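Local coordinates for protein probable glutathione S-transferase (Bordetella bronchiseptica RB50, PDB 3H1N) that probably acts as a glutathione S-transferase, joining glutathione to electrophilic compounds, at residues W181-E193 and L213-L226. Residues are numbered along the deposited sequence; the frame is centred on the assembly and turned at random.
Sequences WSYADLSLYHVVE and LMALHARVAELPEL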
loop_
_atom_site.group_PDB
_atom_site.type_symbol
_atom_site.label_atom_id
_atom_site.label_comp_id
_atom_site.label_asym_id
_atom_site.label_seq_id
_atom_site.Cartn_x
_atom_site.Cartn_y
_atom_site.Cartn_z
ATOM N N TRP B 181 22.237 4.964 0.223
ATOM C CA TRP B 181 21.040 4.111 0.323
ATOM C C TRP B 181 19.891 4.845 1.006
ATOM O O TRP B 181 20.119 5.698 1.865
ATOM C CB TRP B 181 21.306 2.764 1.029
ATOM C CG TRP B 181 21.797 2.843 2.478
ATOM C CD1 TRP B 181 23.097 2.771 2.902
ATOM C CD2 TRP B 181 20.997 2.980 3.667
ATOM N NE1 TRP B 181 23.154 2.863 4.277
ATOM C CE2 TRP B 181 21.884 2.994 4.771
ATOM C CE3 TRP B 181 19.619 3.100 3.906
ATOM C CZ2 TRP B 181 21.437 3.128 6.101
ATOM C CZ3 TRP B 181 19.173 3.228 5.226
ATOM C CH2 TRP B 181 20.077 3.242 6.305
ATOM N N SER B 182 18.674 4.511 0.580
ATOM C CA SER B 182 17.435 4.949 1.217
ATOM C C SER B 182 16.740 3.705 1.771
ATOM O O SER B 182 17.168 2.579 1.493
ATOM C CB SER B 182 16.520 5.628 0.195
ATOM O OG SER B 182 15.945 4.656 -0.671
ATOM N N TYR B 183 15.657 3.878 2.535
ATOM C CA TYR B 183 14.981 2.693 3.058
ATOM C C TYR B 183 14.379 1.794 1.965
ATOM O O TYR B 183 14.268 0.586 2.162
ATOM C CB TYR B 183 13.956 3.047 4.123
ATOM C CG TYR B 183 12.790 3.880 3.664
ATOM C CD1 TYR B 183 11.729 3.305 2.961
ATOM C CD2 TYR B 183 12.703 5.230 4.001
ATOM C CE1 TYR B 183 10.622 4.071 2.570
ATOM C CE2 TYR B 183 11.600 6.000 3.623
ATOM C CZ TYR B 183 10.568 5.417 2.901
ATOM O OH TYR B 183 9.456 6.169 2.533
ATOM N N ALA B 184 14.009 2.384 0.822
ATOM C CA ALA B 184 13.515 1.611 -0.318
ATOM C C ALA B 184 14.602 0.679 -0.901
ATOM O O ALA B 184 14.294 -0.429 -1.366
ATOM C CB ALA B 184 12.957 2.530 -1.388
ATOM N N ASP B 185 15.857 1.119 -0.862
ATOM C CA ASP B 185 16.971 0.248 -1.259
ATOM C C ASP B 185 17.088 -0.976 -0.349
ATOM O O ASP B 185 17.326 -2.098 -0.835
ATOM C CB ASP B 185 18.307 1.005 -1.312
ATOM C CG ASP B 185 18.287 2.153 -2.293
ATOM O OD1 ASP B 185 18.418 1.912 -3.509
ATOM O OD2 ASP B 185 18.161 3.311 -1.843
ATOM N N LEU B 186 16.929 -0.770 0.966
ATOM C CA LEU B 186 16.963 -1.899 1.913
ATOM C C LEU B 186 15.790 -2.847 1.692
ATOM O O LEU B 186 15.943 -4.068 1.708
ATOM C CB LEU B 186 16.961 -1.411 3.361
ATOM C CG LEU B 186 18.025 -0.406 3.790
ATOM C CD1 LEU B 186 17.875 -0.155 5.289
ATOM C CD2 LEU B 186 19.456 -0.893 3.454
ATOM N N SER B 187 14.619 -2.273 1.468
ATOM C CA SER B 187 13.422 -3.055 1.197
ATOM C C SER B 187 13.577 -3.871 -0.087
ATOM O O SER B 187 13.113 -5.017 -0.165
ATOM C CB SER B 187 12.220 -2.116 1.094
ATOM O OG SER B 187 11.981 -1.491 2.355
ATOM N N LEU B 188 14.235 -3.284 -1.085
ATOM C CA LEU B 188 14.389 -3.938 -2.385
ATOM C C LEU B 188 15.316 -5.137 -2.227
ATOM O O LEU B 188 15.046 -6.239 -2.754
ATOM C CB LEU B 188 14.906 -2.955 -3.452
ATOM C CG LEU B 188 15.053 -3.476 -4.906
ATOM C CD1 LEU B 188 13.749 -4.119 -5.439
ATOM C CD2 LEU B 188 15.525 -2.366 -5.844
ATOM N N TYR B 189 16.388 -4.940 -1.471
ATOM C CA TYR B 189 17.269 -6.051 -1.129
ATOM C C TYR B 189 16.455 -7.171 -0.462
ATOM O O TYR B 189 16.598 -8.354 -0.815
ATOM C CB TYR B 189 18.443 -5.587 -0.231
ATOM C CG TYR B 189 18.888 -6.634 0.770
ATOM C CD1 TYR B 189 19.892 -7.558 0.461
ATOM C CD2 TYR B 189 18.300 -6.700 2.033
ATOM C CE1 TYR B 189 20.264 -8.521 1.373
ATOM C CE2 TYR B 189 18.656 -7.660 2.935
ATOM C CZ TYR B 189 19.633 -8.558 2.613
ATOM O OH TYR B 189 19.977 -9.502 3.540
ATOM N N HIS B 190 15.582 -6.798 0.480
ATOM C CA HIS B 190 14.860 -7.810 1.236
ATOM C C HIS B 190 13.849 -8.589 0.395
ATOM O O HIS B 190 13.739 -9.811 0.537
ATOM C CB HIS B 190 14.192 -7.257 2.508
ATOM C CG HIS B 190 13.547 -8.328 3.340
ATOM N ND1 HIS B 190 14.279 -9.292 4.000
ATOM C CD2 HIS B 190 12.245 -8.624 3.564
ATOM C CE1 HIS B 190 13.456 -10.119 4.622
ATOM N NE2 HIS B 190 12.213 -9.729 4.378
ATOM N N VAL B 191 13.109 -7.898 -0.466
ATOM C CA VAL B 191 12.154 -8.588 -1.330
ATOM C C VAL B 191 12.879 -9.566 -2.297
ATOM O O VAL B 191 12.374 -10.666 -2.585
ATOM C CB VAL B 191 11.158 -7.595 -2.024
ATOM C CG1 VAL B 191 11.808 -6.852 -3.217
ATOM C CG2 VAL B 191 9.902 -8.333 -2.449
ATOM N N VAL B 192 14.090 -9.206 -2.736
ATOM C CA VAL B 192 14.881 -10.114 -3.570
ATOM C C VAL B 192 15.347 -11.337 -2.744
ATOM O O VAL B 192 15.325 -12.477 -3.243
ATOM C CB VAL B 192 16.084 -9.391 -4.262
ATOM C CG1 VAL B 192 17.006 -10.390 -4.945
ATOM C CG2 VAL B 192 15.582 -8.351 -5.271
ATOM N N GLU B 193 15.741 -11.110 -1.486
ATOM C CA GLU B 193 16.065 -12.226 -0.587
ATOM C C GLU B 193 14.885 -13.166 -0.448
ATOM O O GLU B 193 15.060 -14.383 -0.483
ATOM C CB GLU B 193 16.453 -11.746 0.824
ATOM C CG GLU B 193 17.866 -11.247 0.955
ATOM C CD GLU B 193 18.883 -12.350 0.772
ATOM O OE1 GLU B 193 18.865 -13.339 1.540
ATOM O OE2 GLU B 193 19.709 -12.230 -0.151
ATOM N N LEU B 213 19.679 -4.552 -10.529
ATOM C CA LEU B 213 18.937 -5.060 -9.377
ATOM C C LEU B 213 19.774 -6.022 -8.530
ATOM O O LEU B 213 19.769 -5.945 -7.309
ATOM C CB LEU B 213 17.642 -5.756 -9.826
ATOM C CG LEU B 213 16.767 -6.421 -8.756
ATOM C CD1 LEU B 213 16.271 -5.397 -7.734
ATOM C CD2 LEU B 213 15.578 -7.111 -9.410
HETATM N N MSE B 214 20.469 -6.941 -9.179
HETATM C CA MSE B 214 21.299 -7.897 -8.458
HETATM C C MSE B 214 22.545 -7.230 -7.863
HETATM O O MSE B 214 23.012 -7.614 -6.782
HETATM C CB MSE B 214 21.631 -9.104 -9.345
HETATM C CG MSE B 214 20.361 -9.846 -9.846
HETATM SE SE MSE B 214 18.967 -10.204 -8.481
HETATM C CE MSE B 214 20.020 -11.471 -7.450
ATOM N N ALA B 215 23.069 -6.222 -8.557
ATOM C CA ALA B 215 24.129 -5.392 -7.996
ATOM C C ALA B 215 23.646 -4.672 -6.737
ATOM O O ALA B 215 24.362 -4.632 -5.738
ATOM C CB ALA B 215 24.651 -4.394 -9.025
ATOM N N LEU B 216 22.436 -4.117 -6.786
ATOM C CA LEU B 216 21.863 -3.436 -5.624
ATOM C C LEU B 216 21.721 -4.398 -4.453
ATOM O O LEU B 216 22.114 -4.080 -3.328
ATOM C CB LEU B 216 20.516 -2.801 -5.958
ATOM C CG LEU B 216 19.989 -2.086 -4.701
ATOM C CD1 LEU B 216 19.782 -0.619 -4.916
ATOM C CD2 LEU B 216 18.769 -2.766 -4.093
ATOM N N HIS B 217 21.176 -5.581 -4.739
ATOM C CA HIS B 217 20.970 -6.616 -3.740
ATOM C C HIS B 217 22.285 -6.962 -3.031
ATOM O O HIS B 217 22.339 -7.002 -1.791
ATOM C CB HIS B 217 20.346 -7.858 -4.394
ATOM C CG HIS B 217 20.291 -9.049 -3.496
ATOM N ND1 HIS B 217 21.211 -10.075 -3.567
ATOM C CD2 HIS B 217 19.454 -9.362 -2.482
ATOM C CE1 HIS B 217 20.926 -10.980 -2.648
ATOM N NE2 HIS B 217 19.867 -10.568 -1.974
ATOM N N ALA B 218 23.333 -7.179 -3.822
ATOM C CA ALA B 218 24.651 -7.516 -3.290
ATOM C C ALA B 218 25.254 -6.356 -2.494
ATOM O O ALA B 218 25.945 -6.577 -1.507
ATOM C CB ALA B 218 25.585 -7.936 -4.404
ATOM N N ARG B 219 24.991 -5.129 -2.940
ATOM C CA ARG B 219 25.543 -3.940 -2.311
ATOM C C ARG B 219 24.982 -3.787 -0.889
ATOM O O ARG B 219 25.727 -3.550 0.064
ATOM C CB ARG B 219 25.226 -2.707 -3.167
ATOM C CG ARG B 219 26.089 -1.499 -2.858
ATOM C CD ARG B 219 25.789 -0.294 -3.763
ATOM N NE ARG B 219 26.666 0.826 -3.406
ATOM C CZ ARG B 219 26.587 2.054 -3.913
ATOM N NH1 ARG B 219 25.652 2.350 -4.808
ATOM N NH2 ARG B 219 27.430 2.999 -3.501
ATOM N N VAL B 220 23.666 -3.935 -0.754
ATOM C CA VAL B 220 23.024 -3.842 0.554
ATOM C C VAL B 220 23.478 -4.952 1.485
ATOM O O VAL B 220 23.714 -4.720 2.674
ATOM C CB VAL B 220 21.492 -3.885 0.441
ATOM C CG1 VAL B 220 20.849 -3.886 1.849
ATOM C CG2 VAL B 220 20.999 -2.706 -0.366
ATOM N N ALA B 221 23.576 -6.163 0.941
ATOM C CA ALA B 221 24.034 -7.317 1.693
ATOM C C ALA B 221 25.402 -7.069 2.328
ATOM O O ALA B 221 25.677 -7.597 3.403
ATOM C CB ALA B 221 24.086 -8.541 0.800
ATOM N N GLU B 222 26.230 -6.250 1.670
ATOM C CA GLU B 222 27.596 -5.935 2.120
ATOM C C GLU B 222 27.762 -4.660 2.966
ATOM O O GLU B 222 28.858 -4.351 3.399
ATOM C CB GLU B 222 28.546 -5.832 0.913
ATOM C CG GLU B 222 28.567 -7.051 0.008
ATOM C CD GLU B 222 29.180 -8.261 0.679
ATOM O OE1 GLU B 222 30.258 -8.114 1.300
ATOM O OE2 GLU B 222 28.580 -9.357 0.594
ATOM N N LEU B 223 26.688 -3.906 3.187
ATOM C CA LEU B 223 26.788 -2.662 3.957
ATOM C C LEU B 223 27.367 -2.903 5.349
ATOM O O LEU B 223 26.881 -3.783 6.067
ATOM C CB LEU B 223 25.402 -2.014 4.076
ATOM C CG LEU B 223 24.903 -1.334 2.807
ATOM C CD1 LEU B 223 23.441 -0.894 3.005
ATOM C CD2 LEU B 223 25.793 -0.154 2.421
ATOM N N PRO B 224 28.429 -2.154 5.726
ATOM C CA PRO B 224 29.013 -2.332 7.067
ATOM C C PRO B 224 27.976 -2.099 8.178
ATOM O O PRO B 224 28.018 -2.767 9.206
ATOM C CB PRO B 224 30.110 -1.268 7.112
ATOM C CG PRO B 224 30.516 -1.103 5.692
ATOM C CD PRO B 224 29.231 -1.216 4.914
ATOM N N GLU B 225 27.036 -1.187 7.951
ATOM C CA GLU B 225 25.986 -0.924 8.931
ATOM C C GLU B 225 24.952 -2.050 9.084
ATOM O O GLU B 225 24.188 -2.051 10.052
ATOM C CB GLU B 225 25.301 0.436 8.698
ATOM C CG GLU B 225 24.729 0.681 7.305
ATOM C CD GLU B 225 25.752 1.308 6.369
ATOM O OE1 GLU B 225 25.507 2.421 5.864
ATOM O OE2 GLU B 225 26.805 0.691 6.150
ATOM N N LEU B 226 24.923 -3.001 8.142
ATOM C CA LEU B 226 24.065 -4.179 8.299
ATOM C C LEU B 226 24.815 -5.441 8.703
ATOM O O LEU B 226 24.186 -6.449 9.024
ATOM C CB LEU B 226 23.187 -4.434 7.060
ATOM C CG LEU B 226 21.900 -3.609 6.977
ATOM C CD1 LEU B 226 21.233 -3.869 5.635
ATOM C CD2 LEU B 226 20.941 -3.908 8.146
#
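Asp185, which lays OD1 against Leu216 CD1, has its other carboxylate oxygen, OD2, gripped twice: the backbone N of Ser182 reaches it on the anti side at 2.8 Å, and Ser182 OG donates from above the carboxylate plane. Ser182, the N-cap of helix 183-198, thus forms a capping box with Asp185; its OG also accepts a weak bond from Ala184 N, while Leu175 N holds Asp185 OD1. Next to this cap, Trp181 NE1 donates to Glu225 OE1 at 2.9 Å, almost straight at 168° and in the indole plane, although it meets the carboxylate from above. Leu223 CD1 lies over a face of the same indole, 4.0 Å from the centroid of its five-membered ring, as a CH-pi contact. Such a capped helix, buried in the all-helical C-terminal domain, is a recurrent feature of the glutathione S-transferase fold; here its part 183-193 is crossed by helix segment 213-221 at -104°. At the crossing, Val220 CG1 packs 3.5 Å from Tyr189 CG, and Leu186 CD2 reaches Val220, Leu223 and Leu226. On the side toward helix 142-167, Leu213 CD1 presses on Leu188 CG at 3.6 Å and also meets Val192 CG2. A chi1 of 171° swings the His217 imidazole away from its own backbone N and beside Tyr189; the two rings are nearly parallel but slid apart, centroids 5.2 Å distant. Val192 CG1 covers one imidazole face, with the selenium of selenomethionine Met214 touching that same methyl. His217 NE2 points to Glu193 OE2, but the modelled 2.5 Å is so short that the exact length is doubtful.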